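Local coordinates for protein integral membrane indolylacetylinositol arabinosyltransferase EmbC (Mycolicibacterium smegmatis, PDB 7BVE) that probably polymerises arabinose into the arabinan of the mycobacterial cell wall as a membrane-bound arabinosyltransferase, and binds the drug ethambutol, at residues Y299-F303 with V1004-G1010; F488-V492 with P1070-S1074; M962-L966 with N1001-M1005. One frame throughout, in Å; residues are numbered along the deposited sequence.

Contact 1: residues Y299-F303 with V1004-G1010; sequences YYRWF and VMDYLGG
The contact belongs to the pair of loops that meet around Val1004, a residue of the ethambutol pocket, where Arg301 of the loop Tyr299-Phe303 grips the backbone at that valine. Arg301 NH2 donates to Val1004 O at 2.9 Å, with an N-H...O angle of 151°. The oxygen lies almost exactly in the guanidinium plane, but relative to the carbonyl the nitrogen stands above its plane and not on a lone pair. An extended chain from CG to NE, with CG anti to the backbone N (chi1 -165°), carries the group this far; along the way Gly1009 CA comes over one guanidinium face, 3.6 Å above the plane. Asp1006 OD1 sits near the guanidinium edge at 4.0 Å from Arg301 NH2, too far for a salt bridge, and would at most add a modest electrostatic attraction. The two loops come from different parts of the protein: one follows helix 281-293 in the GT-C transferase part, the other follows helix 995-1001 in the C-terminal domain, and the bond joins segments about 700 residues apart. A second tie is made by main chain alone, Trp302 N donating to Gly1009 O at 2.8 Å. Next along, Gly1010 CA stands over the face of the Phe303 ring, 3.9 Å from its centroid, as a CH-pi contact, and Tyr63 meets the same ring edge-to-face. Gly1010 has a phi of 127°, a value natural to glycine, and lacking a side chain it can lie close against the Trp302 backbone. Farther back, Tyr300 and Met1005 run side by side, pointing the same way, and form a Met-aromatic contact in which Met1005 SD approaches Tyr300 CD1 obliquely at 3.6 Å.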
loop_
_atom_site.group_PDB
_atom_site.type_symbol
_atom_site.label_atom_id
_atom_site.label_comp_id
_atom_site.label_asym_id
_atom_site.label_seq_id
_atom_site.Cartn_x
_atom_site.Cartn_y
_atom_site.Cartn_z
ATOM N N TYR A 299 8.465 27.544 -5.955
ATOM C CA TYR A 299 8.329 28.517 -4.886
ATOM C C TYR A 299 8.218 27.843 -3.530
ATOM O O TYR A 299 8.708 28.367 -2.529
ATOM C CB TYR A 299 7.115 29.381 -5.196
ATOM C CG TYR A 299 6.811 30.512 -4.269
ATOM C CD1 TYR A 299 7.618 31.631 -4.222
ATOM C CD2 TYR A 299 5.656 30.501 -3.508
ATOM C CE1 TYR A 299 7.310 32.683 -3.400
ATOM C CE2 TYR A 299 5.342 31.542 -2.691
ATOM C CZ TYR A 299 6.166 32.629 -2.643
ATOM O OH TYR A 299 5.845 33.672 -1.824
ATOM N N TYR A 300 7.604 26.672 -3.484
ATOM C CA TYR A 300 7.325 26.008 -2.226
ATOM C C TYR A 300 8.367 24.971 -1.844
ATOM O O TYR A 300 8.300 24.446 -0.737
ATOM C CB TYR A 300 5.946 25.350 -2.282
ATOM C CG TYR A 300 4.796 26.322 -2.390
ATOM C CD1 TYR A 300 4.322 26.988 -1.277
ATOM C CD2 TYR A 300 4.184 26.565 -3.604
ATOM C CE1 TYR A 300 3.278 27.870 -1.371
ATOM C CE2 TYR A 300 3.139 27.444 -3.707
ATOM C CZ TYR A 300 2.690 28.091 -2.589
ATOM O OH TYR A 300 1.643 28.967 -2.689
ATOM N N ARG A 301 9.329 24.665 -2.707
ATOM C CA ARG A 301 10.258 23.591 -2.400
ATOM C C ARG A 301 11.550 23.828 -3.169
ATOM O O ARG A 301 11.578 24.565 -4.155
ATOM C CB ARG A 301 9.623 22.230 -2.716
ATOM C CG ARG A 301 10.306 21.002 -2.141
ATOM C CD ARG A 301 9.442 19.777 -2.270
ATOM N NE ARG A 301 10.160 18.592 -1.826
ATOM C CZ ARG A 301 10.261 18.179 -0.564
ATOM N NH1 ARG A 301 10.953 17.086 -0.305
ATOM N NH2 ARG A 301 9.688 18.840 0.420
ATOM N N TRP A 302 12.631 23.251 -2.641
ATOM C CA TRP A 302 13.954 23.129 -3.269
ATOM C C TRP A 302 14.674 24.460 -3.447
ATOM O O TRP A 302 15.207 24.725 -4.519
ATOM C CB TRP A 302 13.917 22.389 -4.606
ATOM C CG TRP A 302 13.420 21.001 -4.528
ATOM C CD1 TRP A 302 13.972 19.983 -3.836
ATOM C CD2 TRP A 302 12.371 20.432 -5.303
ATOM N NE1 TRP A 302 13.270 18.836 -4.047
ATOM C CE2 TRP A 302 12.286 19.082 -4.958
ATOM C CE3 TRP A 302 11.451 20.947 -6.220
ATOM C CZ2 TRP A 302 11.334 18.240 -5.500
ATOM C CZ3 TRP A 302 10.513 20.109 -6.748
ATOM C CH2 TRP A 302 10.458 18.775 -6.391
ATOM N N PHE A 303 14.678 25.296 -2.407
ATOM C CA PHE A 303 15.707 26.318 -2.187
ATOM C C PHE A 303 15.719 27.417 -3.245
ATOM O O PHE A 303 16.718 28.109 -3.412
ATOM C CB PHE A 303 17.080 25.654 -2.089
ATOM C CG PHE A 303 17.245 24.797 -0.875
ATOM C CD1 PHE A 303 16.766 25.196 0.336
ATOM C CD2 PHE A 303 17.737 23.521 -0.987
ATOM C CE1 PHE A 303 16.896 24.377 1.425
ATOM C CE2 PHE A 303 17.839 22.699 0.103
ATOM C CZ PHE A 303 17.418 23.134 1.304
ATOM N N VAL A 1004 5.553 19.269 2.464
ATOM C CA VAL A 1004 6.087 19.764 1.202
ATOM C C VAL A 1004 6.941 21.000 1.446
ATOM O O VAL A 1004 7.994 21.181 0.827
ATOM C CB VAL A 1004 4.930 20.042 0.226
ATOM C CG1 VAL A 1004 5.419 20.663 -1.062
ATOM C CG2 VAL A 1004 4.182 18.766 -0.062
ATOM N N MET A 1005 6.539 21.838 2.394
ATOM C CA MET A 1005 7.136 23.148 2.587
ATOM C C MET A 1005 8.109 23.208 3.754
ATOM O O MET A 1005 8.554 24.297 4.106
ATOM C CB MET A 1005 6.037 24.181 2.791
ATOM C CG MET A 1005 5.135 24.352 1.604
ATOM S SD MET A 1005 3.811 25.506 1.935
ATOM C CE MET A 1005 2.793 24.494 2.981
ATOM N N ASP A 1006 8.467 22.075 4.352
ATOM C CA ASP A 1006 9.237 22.106 5.587
ATOM C C ASP A 1006 10.716 22.363 5.311
ATOM O O ASP A 1006 11.129 22.647 4.192
ATOM C CB ASP A 1006 9.038 20.815 6.376
ATOM C CG ASP A 1006 9.424 19.568 5.597
ATOM O OD1 ASP A 1006 9.710 19.650 4.387
ATOM O OD2 ASP A 1006 9.447 18.483 6.211
ATOM N N TYR A 1007 11.522 22.241 6.367
ATOM C CA TYR A 1007 12.951 22.515 6.298
ATOM C C TYR A 1007 13.718 21.487 5.484
ATOM O O TYR A 1007 14.703 21.841 4.836
ATOM C CB TYR A 1007 13.529 22.567 7.710
ATOM C CG TYR A 1007 15.010 22.835 7.770
ATOM C CD1 TYR A 1007 15.510 24.105 7.528
ATOM C CD2 TYR A 1007 15.910 21.825 8.083
ATOM C CE1 TYR A 1007 16.863 24.364 7.582
ATOM C CE2 TYR A 1007 17.269 22.074 8.136
ATOM C CZ TYR A 1007 17.736 23.350 7.886
ATOM O OH TYR A 1007 19.084 23.621 7.937
ATOM N N LEU A 1008 13.296 20.228 5.496
ATOM C CA LEU A 1008 14.068 19.165 4.871
ATOM C C LEU A 1008 13.954 19.129 3.359
ATOM O O LEU A 1008 14.528 18.231 2.740
ATOM C CB LEU A 1008 13.649 17.807 5.426
ATOM C CG LEU A 1008 14.063 17.495 6.855
ATOM C CD1 LEU A 1008 13.437 16.193 7.302
ATOM C CD2 LEU A 1008 15.570 17.419 6.939
ATOM N N GLY A 1009 13.243 20.061 2.744
ATOM C CA GLY A 1009 13.107 20.017 1.310
ATOM C C GLY A 1009 13.257 21.358 0.640
ATOM O O GLY A 1009 13.227 21.432 -0.582
ATOM N N GLY A 1010 13.446 22.416 1.408
ATOM C CA GLY A 1010 13.444 23.745 0.845
ATOM C C GLY A 1010 12.468 24.572 1.629
ATOM O O GLY A 1010 12.600 24.666 2.844
#

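Contact 2: residues F488-V492 with P1070-S1074; sequences FKSAV and PLRLS
Phe488 and Leu1071 meet at a slant, the leucine laying its CB over one face of the phenylalanine ring. The evidence for a CH-pi contact is direct: Leu1071 CB is 3.9 Å from the centroid of the Phe488 ring and only 19° off its normal. CD1 of Leu1071 reaches back along the aromatic side chain, to 3.8 Å from Phe488 CB, and so lies against the root of the ring as well. On the opposite face Val492 CG2, one helical turn later, stands 3.7 Å above the ring plane toward its rim. The ring is thus clasped between a residue of its own helix and one from the segment 1070-1074, an arrangement that should restrict its rotation. The phenylalanine reaches this slot because CG is anti to its backbone N (chi1 -177°), which carries the ring outward from the helix. Leu1073 runs alongside the side chains of Phe488 and Val492 but points the other way. Its CB does the touching, at 3.6 Å from Phe488 CE1 and 3.9 Å from Val492 CG2, while CD1 makes a looser approach to Ala491 CB. Two backbone oxygens border the ring too: Leu1071 O comes near CE1, and Arg1072 O lies near the ring plane, at the edge by CZ, where the weakly positive aromatic hydrogens would suit it. The CB of Arg1072 points away from the helix, and its NE donates to Asp178 O. The contact is therefore apolar packing at the surface, its centre about 21 Å from the centre of the chain. It sets the last turn of helix 479-492 against the tail that follows strand 1056-1062, one of the two outermost strands of a seven-stranded antiparallel sheet, in which it pairs with strand 38-46.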
loop_
_atom_site.group_PDB
_atom_site.type_symbol
_atom_site.label_atom_id
_atom_site.label_comp_id
_atom_site.label_asym_id
_atom_site.label_seq_id
_atom_site.Cartn_x
_atom_site.Cartn_y
_atom_site.Cartn_z
ATOM N N PHE A 488 20.287 18.182 -8.266
ATOM C CA PHE A 488 20.006 18.533 -6.880
ATOM C C PHE A 488 18.563 18.225 -6.494
ATOM O O PHE A 488 18.310 17.759 -5.381
ATOM C CB PHE A 488 20.335 20.007 -6.678
ATOM C CG PHE A 488 20.159 20.487 -5.283
ATOM C CD1 PHE A 488 21.040 20.105 -4.294
ATOM C CD2 PHE A 488 19.141 21.361 -4.966
ATOM C CE1 PHE A 488 20.889 20.556 -3.015
ATOM C CE2 PHE A 488 18.992 21.810 -3.691
ATOM C CZ PHE A 488 19.870 21.408 -2.715
ATOM N N LYS A 489 17.606 18.475 -7.396
ATOM C CA LYS A 489 16.214 18.120 -7.127
ATOM C C LYS A 489 16.029 16.619 -7.036
ATOM O O LYS A 489 15.197 16.136 -6.264
ATOM C CB LYS A 489 15.295 18.659 -8.213
ATOM C CG LYS A 489 15.117 20.131 -8.232
ATOM C CD LYS A 489 14.185 20.489 -9.346
ATOM C CE LYS A 489 14.031 21.972 -9.455
ATOM N NZ LYS A 489 13.123 22.312 -10.566
ATOM N N SER A 490 16.772 15.862 -7.846
ATOM C CA SER A 490 16.715 14.410 -7.736
ATOM C C SER A 490 17.332 13.929 -6.430
ATOM O O SER A 490 16.866 12.949 -5.843
ATOM C CB SER A 490 17.420 13.772 -8.923
ATOM O OG SER A 490 17.419 12.365 -8.803
ATOM N N ALA A 491 18.379 14.611 -5.957
ATOM C CA ALA A 491 19.017 14.207 -4.708
ATOM C C ALA A 491 18.150 14.531 -3.499
ATOM O O ALA A 491 18.088 13.745 -2.551
ATOM C CB ALA A 491 20.377 14.879 -4.573
ATOM N N VAL A 492 17.475 15.675 -3.509
ATOM C CA VAL A 492 16.701 16.120 -2.355
ATOM C C VAL A 492 15.331 15.464 -2.329
ATOM O O VAL A 492 14.988 14.752 -1.382
ATOM C CB VAL A 492 16.551 17.652 -2.344
ATOM C CG1 VAL A 492 15.619 18.086 -1.243
ATOM C CG2 VAL A 492 17.892 18.307 -2.159
ATOM N N PRO A 1070 28.841 24.915 -4.320
ATOM C CA PRO A 1070 27.912 23.783 -4.323
ATOM C C PRO A 1070 26.584 24.146 -3.683
ATOM O O PRO A 1070 26.449 25.123 -2.951
ATOM C CB PRO A 1070 28.650 22.720 -3.509
ATOM C CG PRO A 1070 30.059 23.079 -3.626
ATOM C CD PRO A 1070 30.096 24.562 -3.639
ATOM N N LEU A 1071 25.580 23.340 -3.987
ATOM C CA LEU A 1071 24.248 23.505 -3.429
ATOM C C LEU A 1071 24.148 22.654 -2.173
ATOM O O LEU A 1071 24.255 21.429 -2.244
ATOM C CB LEU A 1071 23.185 23.111 -4.451
ATOM C CG LEU A 1071 23.006 24.043 -5.649
ATOM C CD1 LEU A 1071 22.133 23.400 -6.692
ATOM C CD2 LEU A 1071 22.382 25.335 -5.195
ATOM N N ARG A 1072 23.962 23.303 -1.027
ATOM C CA ARG A 1072 23.929 22.601 0.249
ATOM C C ARG A 1072 22.553 22.000 0.470
ATOM O O ARG A 1072 21.556 22.723 0.501
ATOM C CB ARG A 1072 24.255 23.536 1.405
ATOM C CG ARG A 1072 24.382 22.783 2.693
ATOM C CD ARG A 1072 24.471 23.664 3.904
ATOM N NE ARG A 1072 24.771 22.851 5.071
ATOM C CZ ARG A 1072 23.873 22.178 5.775
ATOM N NH1 ARG A 1072 22.596 22.207 5.438
ATOM N NH2 ARG A 1072 24.257 21.462 6.815
ATOM N N LEU A 1073 22.494 20.689 0.653
ATOM C CA LEU A 1073 21.237 20.009 0.921
ATOM C C LEU A 1073 21.135 19.723 2.411
ATOM O O LEU A 1073 22.081 19.212 3.017
ATOM C CB LEU A 1073 21.104 18.729 0.092
ATOM C CG LEU A 1073 21.900 17.439 0.285
ATOM C CD1 LEU A 1073 21.156 16.321 -0.396
ATOM C CD2 LEU A 1073 23.293 17.556 -0.295
ATOM N N SER A 1074 20.005 20.088 3.002
ATOM C CA SER A 1074 19.780 19.835 4.416
ATOM C C SER A 1074 19.435 18.369 4.608
ATOM O O SER A 1074 18.442 17.883 4.059
ATOM C CB SER A 1074 18.659 20.723 4.945
ATOM O OG SER A 1074 17.419 20.355 4.377
#

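Contact 3: residues M962-L966 with N1001-M1005; sequences MLDWL and NSPVM. With 95E (Ethambutol), chain G.
Trp965 packs against Asn1001 and Val1004 in the wall of the ethambutol pocket, just beyond strand 961-963, an outermost strand of the mixed sheet. From CB, which points toward the loop Asn1001-Met1005, CG lies between the backbone N and the carbonyl carbon (chi1 63°). The first ring atom to meet that loop is Trp965 CD1, with Met1005 CE close to the ring plane at 4.0 Å. NE1 comes next and donates to Asn1001 O at 3.3 Å, a rather long bond but a nearly straight one at 173°. The acceptor lies in the indole plane, whereas the donor stands 46° out of the carbonyl plane. Val1004 N reaches the same oxygen from the opposite face, closing a turn; two donors thus grip this carbonyl, one from each face, which probably helps to position the indole. Farther out, Trp965 CZ2 passes Asn1001 OD1 at 3.7 Å, with ring and amide planes steeply inclined. At the far rim CH2 touches the drug: ethambutol C13 lies over the ring face, 3.5 Å from Trp965 CH2. Leu966 CG lies toward the rim of the opposite face. Asp964 and Met1005 cross at about a right angle, Asp964 OD1 lying 3.5 Å from the methyl carbon Met1005 CE; this carboxylate also has a long, weak ion pair with Arg990. Among the loop residues it is Val1004 that continues the pocket surface, and its CB approaches NE1 obliquely to the ring. Val1004 CG2 also touches the drug, 3.7 Å from ethambutol C14.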
loop_
_atom_site.group_PDB
_atom_site.type_symbol
_atom_site.label_atom_id
_atom_site.label_comp_id
_atom_site.label_asym_id
_atom_site.label_seq_id
_atom_site.Cartn_x
_atom_site.Cartn_y
_atom_site.Cartn_z
ATOM N N MET A 962 1.337 34.485 3.508
ATOM C CA MET A 962 1.896 33.170 3.231
ATOM C C MET A 962 0.748 32.201 2.974
ATOM O O MET A 962 0.115 31.695 3.894
ATOM C CB MET A 962 2.779 32.684 4.365
ATOM C CG MET A 962 3.366 31.361 4.019
ATOM S SD MET A 962 4.466 30.620 5.201
ATOM C CE MET A 962 4.655 29.053 4.374
ATOM N N LEU A 963 0.474 31.950 1.706
ATOM C CA LEU A 963 -0.522 30.969 1.320
ATOM C C LEU A 963 0.113 29.591 1.259
ATOM O O LEU A 963 1.283 29.446 0.907
ATOM C CB LEU A 963 -1.103 31.323 -0.046
ATOM C CG LEU A 963 -1.889 32.619 -0.152
ATOM C CD1 LEU A 963 -2.115 32.955 -1.585
ATOM C CD2 LEU A 963 -3.202 32.442 0.535
ATOM N N ASP A 964 -0.664 28.572 1.597
ATOM C CA ASP A 964 -0.183 27.222 1.375
ATOM C C ASP A 964 -0.462 26.809 -0.062
ATOM O O ASP A 964 -1.097 27.531 -0.829
ATOM C CB ASP A 964 -0.819 26.247 2.354
ATOM C CG ASP A 964 -0.383 26.499 3.780
ATOM O OD1 ASP A 964 0.662 27.145 3.989
ATOM O OD2 ASP A 964 -1.055 26.016 4.702
ATOM N N TRP A 965 0.029 25.638 -0.440
ATOM C CA TRP A 965 -0.059 25.264 -1.843
ATOM C C TRP A 965 -1.408 24.678 -2.224
ATOM O O TRP A 965 -1.626 24.383 -3.402
ATOM C CB TRP A 965 1.064 24.298 -2.209
ATOM C CG TRP A 965 1.057 22.990 -1.523
ATOM C CD1 TRP A 965 1.677 22.681 -0.362
ATOM C CD2 TRP A 965 0.427 21.789 -1.974
ATOM N NE1 TRP A 965 1.463 21.370 -0.045
ATOM C CE2 TRP A 965 0.697 20.798 -1.023
ATOM C CE3 TRP A 965 -0.347 21.459 -3.089
ATOM C CZ2 TRP A 965 0.223 19.503 -1.147
ATOM C CZ3 TRP A 965 -0.814 20.177 -3.208
ATOM C CH2 TRP A 965 -0.530 19.214 -2.245
ATOM N N LEU A 966 -2.315 24.507 -1.271
ATOM C CA LEU A 966 -3.706 24.196 -1.551
ATOM C C LEU A 966 -4.583 25.434 -1.588
ATOM O O LEU A 966 -5.427 25.563 -2.473
ATOM C CB LEU A 966 -4.248 23.232 -0.499
ATOM C CG LEU A 966 -3.790 21.783 -0.541
ATOM C CD1 LEU A 966 -4.205 21.099 0.720
ATOM C CD2 LEU A 966 -4.447 21.097 -1.701
ATOM N N ASN A 1001 0.056 17.566 4.345
ATOM C CA ASN A 1001 0.570 18.280 3.189
ATOM C C ASN A 1001 1.617 19.329 3.519
ATOM O O ASN A 1001 2.360 19.733 2.621
ATOM C CB ASN A 1001 -0.580 18.950 2.430
ATOM C CG ASN A 1001 -1.482 17.951 1.762
ATOM O OD1 ASN A 1001 -1.018 16.973 1.191
ATOM N ND2 ASN A 1001 -2.781 18.185 1.833
ATOM N N SER A 1002 1.687 19.789 4.750
ATOM C CA SER A 1002 2.769 20.647 5.222
ATOM C C SER A 1002 4.203 20.106 5.111
ATOM O O SER A 1002 5.121 20.930 5.076
ATOM C CB SER A 1002 2.508 21.037 6.675
ATOM O OG SER A 1002 1.334 21.819 6.780
ATOM N N PRO A 1003 4.486 18.790 5.078
ATOM C CA PRO A 1003 5.861 18.364 4.754
ATOM C C PRO A 1003 6.352 18.657 3.336
ATOM O O PRO A 1003 7.490 18.292 3.027
ATOM C CB PRO A 1003 5.829 16.858 5.011
ATOM C CG PRO A 1003 4.868 16.708 6.057
ATOM C CD PRO A 1003 3.797 17.691 5.787
ATOM N N VAL A 1004 5.553 19.269 2.464
ATOM C CA VAL A 1004 6.087 19.764 1.202
ATOM C C VAL A 1004 6.941 21.000 1.446
ATOM O O VAL A 1004 7.994 21.181 0.827
ATOM C CB VAL A 1004 4.930 20.042 0.226
ATOM C CG1 VAL A 1004 5.419 20.663 -1.062
ATOM C CG2 VAL A 1004 4.182 18.766 -0.062
ATOM N N MET A 1005 6.539 21.838 2.394
ATOM C CA MET A 1005 7.136 23.148 2.587
ATOM C C MET A 1005 8.109 23.208 3.754
ATOM O O MET A 1005 8.554 24.297 4.106
ATOM C CB MET A 1005 6.037 24.181 2.791
ATOM C CG MET A 1005 5.135 24.352 1.604
ATOM S SD MET A 1005 3.811 25.506 1.935
ATOM C CE MET A 1005 2.793 24.494 2.981
HETATM C C2 95E G . 6.001 21.088 -9.310
HETATM O O12 95E G . 0.175 16.577 -5.128
HETATM C C11 95E G . 0.954 16.936 -5.947
HETATM C C10 95E G . 2.275 17.591 -5.543
HETATM C C13 95E G . 2.256 18.018 -4.080
HETATM C C14 95E G . 3.221 17.201 -3.228
HETATM N N9 95E G . 2.515 18.758 -6.364
HETATM C C8 95E G . 3.337 18.353 -7.481
HETATM C C7 95E G . 4.356 19.438 -7.794
HETATM N N6 95E G . 3.762 20.443 -8.643
HETATM C C3 95E G . 4.636 20.607 -9.781
HETATM O O1 95E G . 6.909 20.331 -9.308
HETATM C C4 95E G . 4.020 21.627 -10.722
HETATM C C5 95E G . 2.500 21.539 -10.672
#

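In the fold
Contacts 1 and 3 are two sides of one loop: they share Val1004 and Met1005, and their centres are 9 Å apart. Tyr300 bridges them, its CE1 lying 3.4 Å from Leu963 O. Both reach the ethambutol pocket, through Val1004 in each and Trp965 in contact 3. Contact 2 lies farther out: the side chain of Val492 is about 12 Å from the bound ethambutol. The nearest atoms of contacts 2 and 3 are about 8 Å apart. Contact 2 joins contact 1 directly, with Phe303 CD2 3.4 Å from Phe488 CE2 and a probable hydrogen bond between Tyr1007 O and Ser1074 OG at 3.1 Å. Packing thus runs continuously from pocket to surface.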